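Local atomic coordinates of lysyl oxidase (Pichia pastoris, PDB entry 1W7C), a protein that probably oxidises primary amines, among them peptidyl lysine, as a copper- and topaquinone-dependent amine oxidase that also carries calcium. Residues 489-494 with 596-601; 493-498 with 645-650. One frame throughout, in Å; residues are numbered along the deposited sequence.

Interaction 1 (489-494 with 596-601); sequences DHVLNY and NWARSN. With CU (copper (II) ion), chain C.
Trp-597 lays its indole against Val-491 and Asn-493, packing a loop onto a strand of the beta-sandwich enzyme domain of copper amine oxidases. Its chi1 of 55° sets CG between the backbone N and the carbonyl carbon, and the six-membered ring leads toward strand 488-498. Followed outward, CB lies 4.1 Å from Asn-493 ND2. CD2 and CE3 come next, under the Asn-493 methylene, whose CB stands over one face of the ring, 3.7 Å from the centroid of the six-membered ring, in a CH-pi contact. The amide beyond is turned 42° from the indole plane, with ND2 still 3.7 Å from CE3. On the opposite face sits CB of Ala-598, toward the rim; it also touches Val-491 CG1 at 4.3 Å. CZ3 meets Val-491 CG1 at 3.7 Å, and CH2 lies 3.5 Å from Val-491 O, which comes in at the edge of the ring. The pyrrole NE1 turns elsewhere, hydrogen-bonded to Gln-595 OE1. One residue before Val-491, on the same strand, His-490 binds the copper ion, as do His-488, His-654 and a water. The imidazole binds through NE2, 2.0 Å from copper, and that water lies at the ring edge, in its plane.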
ATOM      1  N   ASP A 489     -19.452  -2.547  -4.301  1.00 13.68           N
ATOM      2  CA  ASP A 489     -18.334  -3.200  -3.669  1.00 14.08           C
ATOM      3  C   ASP A 489     -17.726  -4.228  -4.602  1.00 13.55           C
ATOM      4  O   ASP A 489     -18.441  -5.015  -5.219  1.00 15.03           O
ATOM      5  CB  ASP A 489     -18.775  -3.953  -2.407  1.00 14.42           C
ATOM      6  CG  ASP A 489     -18.953  -3.064  -1.204  1.00 14.31           C
ATOM      7  OD1 ASP A 489     -18.409  -1.928  -1.191  1.00 15.15           O
ATOM      8  OD2 ASP A 489     -19.638  -3.451  -0.247  1.00 14.85           O
ATOM      9  N   HIS A 490     -16.409  -4.200  -4.701  1.00 13.70           N
ATOM     10  CA  HIS A 490     -15.608  -5.302  -5.229  1.00 13.70           C
ATOM     11  C   HIS A 490     -15.081  -6.065  -4.014  1.00 14.35           C
ATOM     12  O   HIS A 490     -14.515  -5.439  -3.119  1.00 15.52           O
ATOM     13  CB  HIS A 490     -14.403  -4.794  -5.993  1.00 15.01           C
ATOM     14  CG  HIS A 490     -14.735  -3.985  -7.204  1.00 16.88           C
ATOM     15  ND1 HIS A 490     -14.930  -4.546  -8.445  1.00 19.23           N
ATOM     16  CD2 HIS A 490     -14.793  -2.638  -7.379  1.00 19.04           C
ATOM     17  CE1 HIS A 490     -15.133  -3.583  -9.328  1.00 19.91           C
ATOM     18  NE2 HIS A 490     -15.066  -2.414  -8.701  1.00 20.25           N
ATOM     19  N   VAL A 491     -15.225  -7.389  -3.981  1.00 12.64           N
ATOM     20  CA  VAL A 491     -14.611  -8.197  -2.933  1.00 13.05           C
ATOM     21  C   VAL A 491     -14.047  -9.461  -3.564  1.00 13.35           C
ATOM     22  O   VAL A 491     -14.696 -10.068  -4.432  1.00 13.72           O
ATOM     23  CB  VAL A 491     -15.540  -8.536  -1.743  1.00 13.83           C
ATOM     24  CG1 VAL A 491     -14.703  -8.922  -0.519  1.00 15.04           C
ATOM     25  CG2 VAL A 491     -16.473  -7.391  -1.409  1.00 15.20           C
ATOM     26  N   LEU A 492     -12.844  -9.835  -3.180  1.00 12.17           N
ATOM     27  CA  LEU A 492     -12.088 -10.964  -3.761  1.00 12.80           C
ATOM     28  C   LEU A 492     -11.694 -11.867  -2.590  1.00 12.60           C
ATOM     29  O   LEU A 492     -11.212 -11.364  -1.581  1.00 14.22           O
ATOM     30  CB  LEU A 492     -10.794 -10.507  -4.474  1.00 15.79           C
ATOM     31  CG  LEU A 492     -10.928  -9.714  -5.738  1.00 18.85           C
ATOM     32  CD1 LEU A 492     -11.166  -8.256  -5.434  1.00 20.88           C
ATOM     33  CD2 LEU A 492      -9.678  -9.880  -6.612  1.00 24.56           C
ATOM     34  N   ASN A 493     -11.839 -13.178  -2.754  1.00 12.94           N
ATOM     35  CA  ASN A 493     -11.461 -14.174  -1.752  1.00 12.22           C
ATOM     36  C   ASN A 493     -10.253 -14.946  -2.245  1.00 12.05           C
ATOM     37  O   ASN A 493     -10.251 -15.437  -3.373  1.00 13.24           O
ATOM     38  CB  ASN A 493     -12.609 -15.150  -1.499  1.00 12.28           C
ATOM     39  CG  ASN A 493     -12.346 -16.074  -0.354  1.00 13.91           C
ATOM     40  OD1 ASN A 493     -12.226 -17.286  -0.550  1.00 13.65           O
ATOM     41  ND2 ASN A 493     -12.310 -15.532   0.879  1.00 13.86           N
ATOM     42  N   TYR A 494      -9.252 -15.075  -1.372  1.00 12.40           N
ATOM     43  CA  TYR A 494      -8.090 -15.912  -1.631  1.00 12.07           C
ATOM     44  C   TYR A 494      -8.005 -17.043  -0.606  1.00 12.74           C
ATOM     45  O   TYR A 494      -8.073 -16.835   0.592  1.00 13.03           O
ATOM     46  CB  TYR A 494      -6.816 -15.085  -1.533  1.00 13.41           C
ATOM     47  CG  TYR A 494      -6.641 -14.029  -2.617  1.00 12.35           C
ATOM     48  CD1 TYR A 494      -7.274 -12.800  -2.493  1.00 12.97           C
ATOM     49  CD2 TYR A 494      -5.854 -14.247  -3.722  1.00 13.61           C
ATOM     50  CE1 TYR A 494      -7.133 -11.836  -3.485  1.00 13.75           C
ATOM     51  CE2 TYR A 494      -5.698 -13.311  -4.688  1.00 13.31           C
ATOM     52  CZ  TYR A 494      -6.338 -12.092  -4.560  1.00 13.41           C
ATOM     53  OH  TYR A 494      -6.155 -11.115  -5.520  1.00 15.97           O
ATOM     54  N   ASN A 596     -21.079 -16.113   1.079  1.00 13.68           N
ATOM     55  CA  ASN A 596     -21.052 -15.858   2.519  1.00 14.40           C
ATOM     56  C   ASN A 596     -19.670 -15.625   3.144  1.00 13.51           C
ATOM     57  O   ASN A 596     -19.558 -15.265   4.282  1.00 14.03           O
ATOM     58  CB  ASN A 596     -21.777 -16.976   3.247  1.00 13.70           C
ATOM     59  CG  ASN A 596     -23.276 -16.940   3.069  1.00 14.34           C
ATOM     60  OD1 ASN A 596     -23.863 -15.860   2.884  1.00 16.71           O
ATOM     61  ND2 ASN A 596     -23.917 -18.106   3.240  1.00 16.01           N
ATOM     62  N   TRP A 597     -18.611 -15.820   2.357  1.00 13.28           N
ATOM     63  CA  TRP A 597     -17.242 -15.504   2.731  1.00 13.21           C
ATOM     64  C   TRP A 597     -16.935 -14.011   2.721  1.00 12.83           C
ATOM     65  O   TRP A 597     -15.918 -13.613   3.271  1.00 13.38           O
ATOM     66  CB  TRP A 597     -16.270 -16.192   1.726  1.00 13.00           C
ATOM     67  CG  TRP A 597     -16.546 -15.842   0.303  1.00 13.52           C
ATOM     68  CD1 TRP A 597     -17.393 -16.509  -0.522  1.00 13.93           C
ATOM     69  CD2 TRP A 597     -16.174 -14.660  -0.366  1.00 12.68           C
ATOM     70  NE1 TRP A 597     -17.528 -15.830  -1.698  1.00 14.19           N
ATOM     71  CE2 TRP A 597     -16.779 -14.685  -1.625  1.00 13.76           C
ATOM     72  CE3 TRP A 597     -15.314 -13.591  -0.061  1.00 13.25           C
ATOM     73  CZ2 TRP A 597     -16.577 -13.683  -2.569  1.00 14.20           C
ATOM     74  CZ3 TRP A 597     -15.098 -12.611  -1.027  1.00 13.96           C
ATOM     75  CH2 TRP A 597     -15.726 -12.672  -2.255  1.00 14.68           C
ATOM     76  N   ALA A 598     -17.807 -13.192   2.118  1.00 13.35           N
ATOM     77  CA  ALA A 598     -17.453 -11.801   1.789  1.00 13.16           C
ATOM     78  C   ALA A 598     -17.821 -10.778   2.869  1.00 12.75           C
ATOM     79  O   ALA A 598     -17.689  -9.596   2.663  1.00 13.92           O
ATOM     80  CB  ALA A 598     -18.045 -11.420   0.458  1.00 14.34           C
ATOM     81  N   ARG A 599     -18.190 -11.268   4.048  1.00 13.14           N
ATOM     82  CA  ARG A 599     -18.777 -10.473   5.111  1.00 13.76           C
ATOM     83  C   ARG A 599     -17.826 -10.064   6.241  1.00 14.36           C
ATOM     84  O   ARG A 599     -18.223  -9.244   7.071  1.00 14.11           O
ATOM     85  CB  ARG A 599     -19.951 -11.229   5.732  1.00 13.90           C
ATOM     86  CG  ARG A 599     -19.602 -12.609   6.304  1.00 14.56           C
ATOM     87  CD  ARG A 599     -20.819 -13.376   6.738  1.00 14.99           C
ATOM     88  NE  ARG A 599     -20.499 -14.778   7.070  1.00 15.15           N
ATOM     89  CZ  ARG A 599     -20.076 -15.176   8.248  1.00 15.71           C
ATOM     90  NH1 ARG A 599     -19.958 -14.342   9.263  1.00 16.55           N
ATOM     91  NH2 ARG A 599     -19.831 -16.453   8.432  1.00 15.91           N
ATOM     92  N   SER A 600     -16.602 -10.610   6.226  1.00 13.15           N
ATOM     93  CA  SER A 600     -15.563 -10.269   7.192  1.00 12.79           C
ATOM     94  C   SER A 600     -14.270 -10.159   6.426  1.00 12.29           C
ATOM     95  O   SER A 600     -14.200 -10.538   5.270  1.00 13.56           O
ATOM     96  CB  SER A 600     -15.446 -11.350   8.271  1.00 14.21           C
ATOM     97  OG  SER A 600     -16.715 -11.471   8.908  1.00 15.09           O
ATOM     98  N   ASN A 601     -13.217  -9.658   7.065  1.00 12.39           N
ATOM     99  CA  ASN A 601     -11.932  -9.553   6.368  1.00 12.49           C
ATOM    100  C   ASN A 601     -11.248 -10.893   6.060  1.00 12.40           C
ATOM    101  O   ASN A 601     -10.600 -11.042   5.036  1.00 13.05           O
ATOM    102  CB  ASN A 601     -10.954  -8.660   7.133  1.00 12.64           C
ATOM    103  CG  ASN A 601     -11.379  -7.222   7.229  1.00 13.82           C
ATOM    104  OD1 ASN A 601     -11.395  -6.660   8.341  1.00 15.71           O
ATOM    105  ND2 ASN A 601     -11.676  -6.604   6.114  1.00 14.78           N
TER
HETATM  106 CU    CU C 801     -15.524  -0.575  -9.395  1.00 20.69          CU
HETATM  107  O   HOH W   1     -15.760  -0.792 -11.578  1.00 33.71           O

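Interaction 2 (493-498 with 645-650); sequences NYKVDL and VAWVNL. With CA (calcium ion), chain D.
Val-496 and Val-648 touch through their CG2 methyls, 3.8 Å apart, with Ala-646 beside them on the face that also bears Tyr-494; Phe-673 of strand 670-678 covers both valines. Farther along, Tyr-494 CE1 meets Leu-650 CD1. Reciprocal backbone bonds join Tyr-494 with Val-648 and Val-496 with Ala-646, the hydrogen-bonded pairs of an antiparallel ladder. On the other face Lys-495 runs extended beside Trp-647, its CG over the six-membered ring at 3.9 Å from the centroid in a CH-pi contact, while NZ reaches Glu-334 in a salt bridge. Asn-493, with CG anti to its own N (chi1 -172°), sends ND2 to Asn-649 OD1 at 2.7 Å; the bond is nearly straight (177°) and lies in the Asn-493 amide plane, the two amides being turned 56° apart. Its OD1, held by Ser-614 OG, sits at the indole edge, 3.6 Å from Trp-647 CE3. A leucine here would probably leave both Asn-649 OD1 and Ser-614 OG without their amide partner. Asp-497 OD1, 2.3 Å from calcium, and Leu-498 O join Asp-499, Asp-643 and Ile-644, while Asp-497 OD2 salt-bridges Lys-65: an antiparallel strand pair with a calcium site at one end, in the copper amine oxidase domain.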
ATOM      1  N   ASN A 493     -11.839 -13.178  -2.754  1.00 12.94           N
ATOM      2  CA  ASN A 493     -11.461 -14.174  -1.752  1.00 12.22           C
ATOM      3  C   ASN A 493     -10.253 -14.946  -2.245  1.00 12.05           C
ATOM      4  O   ASN A 493     -10.251 -15.437  -3.373  1.00 13.24           O
ATOM      5  CB  ASN A 493     -12.609 -15.150  -1.499  1.00 12.28           C
ATOM      6  CG  ASN A 493     -12.346 -16.074  -0.354  1.00 13.91           C
ATOM      7  OD1 ASN A 493     -12.226 -17.286  -0.550  1.00 13.65           O
ATOM      8  ND2 ASN A 493     -12.310 -15.532   0.879  1.00 13.86           N
ATOM      9  N   TYR A 494      -9.252 -15.075  -1.372  1.00 12.40           N
ATOM     10  CA  TYR A 494      -8.090 -15.912  -1.631  1.00 12.07           C
ATOM     11  C   TYR A 494      -8.005 -17.043  -0.606  1.00 12.74           C
ATOM     12  O   TYR A 494      -8.073 -16.835   0.592  1.00 13.03           O
ATOM     13  CB  TYR A 494      -6.816 -15.085  -1.533  1.00 13.41           C
ATOM     14  CG  TYR A 494      -6.641 -14.029  -2.617  1.00 12.35           C
ATOM     15  CD1 TYR A 494      -7.274 -12.800  -2.493  1.00 12.97           C
ATOM     16  CD2 TYR A 494      -5.854 -14.247  -3.722  1.00 13.61           C
ATOM     17  CE1 TYR A 494      -7.133 -11.836  -3.485  1.00 13.75           C
ATOM     18  CE2 TYR A 494      -5.698 -13.311  -4.688  1.00 13.31           C
ATOM     19  CZ  TYR A 494      -6.338 -12.092  -4.560  1.00 13.41           C
ATOM     20  OH  TYR A 494      -6.155 -11.115  -5.520  1.00 15.97           O
ATOM     21  N   LYS A 495      -7.805 -18.256  -1.106  1.00 12.64           N
ATOM     22  CA  LYS A 495      -7.493 -19.405  -0.266  1.00 12.16           C
ATOM     23  C   LYS A 495      -5.989 -19.410  -0.033  1.00 11.95           C
ATOM     24  O   LYS A 495      -5.211 -19.537  -0.994  1.00 13.51           O
ATOM     25  CB  LYS A 495      -7.937 -20.691  -0.943  1.00 13.15           C
ATOM     26  CG  LYS A 495      -7.805 -21.918  -0.081  1.00 14.15           C
ATOM     27  CD  LYS A 495      -8.144 -23.163  -0.897  1.00 15.35           C
ATOM     28  CE  LYS A 495      -8.156 -24.449  -0.050  1.00 15.04           C
ATOM     29  NZ  LYS A 495      -8.354 -25.633  -0.960  1.00 14.67           N
ATOM     30  N   VAL A 496      -5.570 -19.217   1.213  1.00 12.50           N
ATOM     31  CA  VAL A 496      -4.169 -19.111   1.569  1.00 12.85           C
ATOM     32  C   VAL A 496      -3.870 -20.255   2.532  1.00 12.45           C
ATOM     33  O   VAL A 496      -4.027 -20.136   3.761  1.00 13.43           O
ATOM     34  CB  VAL A 496      -3.862 -17.728   2.229  1.00 13.57           C
ATOM     35  CG1 VAL A 496      -2.386 -17.579   2.511  1.00 14.38           C
ATOM     36  CG2 VAL A 496      -4.339 -16.558   1.367  1.00 13.75           C
ATOM     37  N   ASP A 497      -3.463 -21.384   1.980  1.00 12.97           N
ATOM     38  CA  ASP A 497      -3.213 -22.571   2.778  1.00 13.68           C
ATOM     39  C   ASP A 497      -1.743 -22.571   3.186  1.00 13.91           C
ATOM     40  O   ASP A 497      -0.903 -23.325   2.698  1.00 14.35           O
ATOM     41  CB  ASP A 497      -3.626 -23.822   2.019  1.00 13.88           C
ATOM     42  CG  ASP A 497      -3.438 -25.072   2.798  1.00 14.55           C
ATOM     43  OD1 ASP A 497      -3.196 -24.994   4.053  1.00 13.85           O
ATOM     44  OD2 ASP A 497      -3.556 -26.183   2.214  1.00 15.19           O
ATOM     45  N   LEU A 498      -1.460 -21.721   4.163  1.00 14.16           N
ATOM     46  CA  LEU A 498      -0.158 -21.654   4.825  1.00 13.39           C
ATOM     47  C   LEU A 498       0.039 -22.972   5.563  1.00 13.46           C
ATOM     48  O   LEU A 498      -0.879 -23.418   6.255  1.00 12.86           O
ATOM     49  CB  LEU A 498      -0.120 -20.464   5.828  1.00 14.21           C
ATOM     50  CG  LEU A 498       0.246 -19.123   5.179  1.00 14.48           C
ATOM     51  CD1 LEU A 498      -0.392 -17.970   5.980  1.00 16.10           C
ATOM     52  CD2 LEU A 498       1.734 -18.948   5.100  1.00 14.56           C
ATOM     53  N   VAL A 645      -6.349 -23.247   7.125  1.00 13.41           N
ATOM     54  CA  VAL A 645      -6.429 -22.476   5.889  1.00 13.62           C
ATOM     55  C   VAL A 645      -6.967 -21.077   6.262  1.00 12.29           C
ATOM     56  O   VAL A 645      -7.921 -20.955   7.046  1.00 13.91           O
ATOM     57  CB  VAL A 645      -7.434 -23.118   4.886  1.00 14.29           C
ATOM     58  CG1 VAL A 645      -7.585 -22.292   3.629  1.00 14.90           C
ATOM     59  CG2 VAL A 645      -7.046 -24.538   4.592  1.00 14.80           C
ATOM     60  N   ALA A 646      -6.306 -20.038   5.729  1.00 13.29           N
ATOM     61  CA  ALA A 646      -6.819 -18.680   5.855  1.00 13.42           C
ATOM     62  C   ALA A 646      -7.476 -18.307   4.534  1.00 12.46           C
ATOM     63  O   ALA A 646      -6.910 -18.431   3.495  1.00 16.07           O
ATOM     64  CB  ALA A 646      -5.715 -17.695   6.197  1.00 14.13           C
ATOM     65  N   TRP A 647      -8.702 -17.819   4.645  1.00 13.19           N
ATOM     66  CA  TRP A 647      -9.471 -17.336   3.483  1.00 13.24           C
ATOM     67  C   TRP A 647      -9.477 -15.813   3.668  1.00 11.17           C
ATOM     68  O   TRP A 647     -10.158 -15.300   4.574  1.00 13.77           O
ATOM     69  CB  TRP A 647     -10.906 -17.928   3.524  1.00 13.56           C
ATOM     70  CG  TRP A 647     -10.958 -19.429   3.591  1.00 13.84           C
ATOM     71  CD1 TRP A 647     -10.928 -20.145   4.720  1.00 13.96           C
ATOM     72  CD2 TRP A 647     -11.109 -20.383   2.508  1.00 13.52           C
ATOM     73  NE1 TRP A 647     -10.977 -21.485   4.429  1.00 15.03           N
ATOM     74  CE2 TRP A 647     -11.093 -21.662   3.079  1.00 13.78           C
ATOM     75  CE3 TRP A 647     -11.188 -20.276   1.117  1.00 14.34           C
ATOM     76  CZ2 TRP A 647     -11.230 -22.831   2.330  1.00 14.60           C
ATOM     77  CZ3 TRP A 647     -11.325 -21.433   0.357  1.00 14.02           C
ATOM     78  CH2 TRP A 647     -11.327 -22.710   0.967  1.00 14.65           C
ATOM     79  N   VAL A 648      -8.670 -15.136   2.838  1.00 12.30           N
ATOM     80  CA  VAL A 648      -8.329 -13.749   3.013  1.00 12.22           C
ATOM     81  C   VAL A 648      -8.996 -12.914   1.950  1.00 12.76           C
ATOM     82  O   VAL A 648      -8.910 -13.224   0.773  1.00 12.86           O
ATOM     83  CB  VAL A 648      -6.798 -13.527   2.963  1.00 13.40           C
ATOM     84  CG1 VAL A 648      -6.501 -12.092   3.204  1.00 13.19           C
ATOM     85  CG2 VAL A 648      -6.098 -14.426   3.978  1.00 15.54           C
ATOM     86  N   ASN A 649      -9.705 -11.859   2.358  1.00 12.35           N
ATOM     87  CA  ASN A 649     -10.388 -10.988   1.432  1.00 12.60           C
ATOM     88  C   ASN A 649      -9.678  -9.666   1.172  1.00 12.02           C
ATOM     89  O   ASN A 649      -9.079  -9.061   2.072  1.00 13.05           O
ATOM     90  CB  ASN A 649     -11.807 -10.688   1.920  1.00 12.30           C
ATOM     91  CG  ASN A 649     -12.644 -11.919   1.985  1.00 13.20           C
ATOM     92  OD1 ASN A 649     -12.493 -12.825   1.147  1.00 14.57           O
ATOM     93  ND2 ASN A 649     -13.528 -11.983   2.985  1.00 14.01           N
ATOM     94  N   LEU A 650      -9.784  -9.228  -0.078  1.00 12.30           N
ATOM     95  CA  LEU A 650      -9.406  -7.881  -0.523  1.00 12.38           C
ATOM     96  C   LEU A 650     -10.624  -7.239  -1.115  1.00 12.14           C
ATOM     97  O   LEU A 650     -11.451  -7.898  -1.732  1.00 14.34           O
ATOM     98  CB  LEU A 650      -8.298  -7.985  -1.571  1.00 13.33           C
ATOM     99  CG  LEU A 650      -6.933  -8.458  -1.082  1.00 13.05           C
ATOM    100  CD1 LEU A 650      -5.936  -8.457  -2.189  1.00 13.55           C
ATOM    101  CD2 LEU A 650      -6.449  -7.616   0.077  1.00 13.61           C
TER
HETATM  102 CA    CA D 802      -2.394 -25.208   6.172  1.00 13.64          CA
HETATM  103  O   HOH W   2      -1.552 -25.335   8.441  1.00 13.86           O

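How the interactions relate
Strand 488-498 serves both interactions, which share Asn-493 and Tyr-494 and have centres 10 Å apart. In chain order it comes first, then loop 596-601, then strand 642-654, its sheet neighbour in interaction 2; all lie in the copper amine oxidase enzyme domain. The loop runs directly into strand 602-606, which pairs with strand 642-654, so the loop and both strands are linked through neighbouring elements. Two bonds stitch the contacts together: Asn-649 ND2 probably donates to Ser-600 O, at 2.8 Å, and Leu-492 N to Leu-650 O. The strand pair runs between two metal sites, with copper ligands His-488, His-490 and His-654 toward one end and a calcium ion at the other.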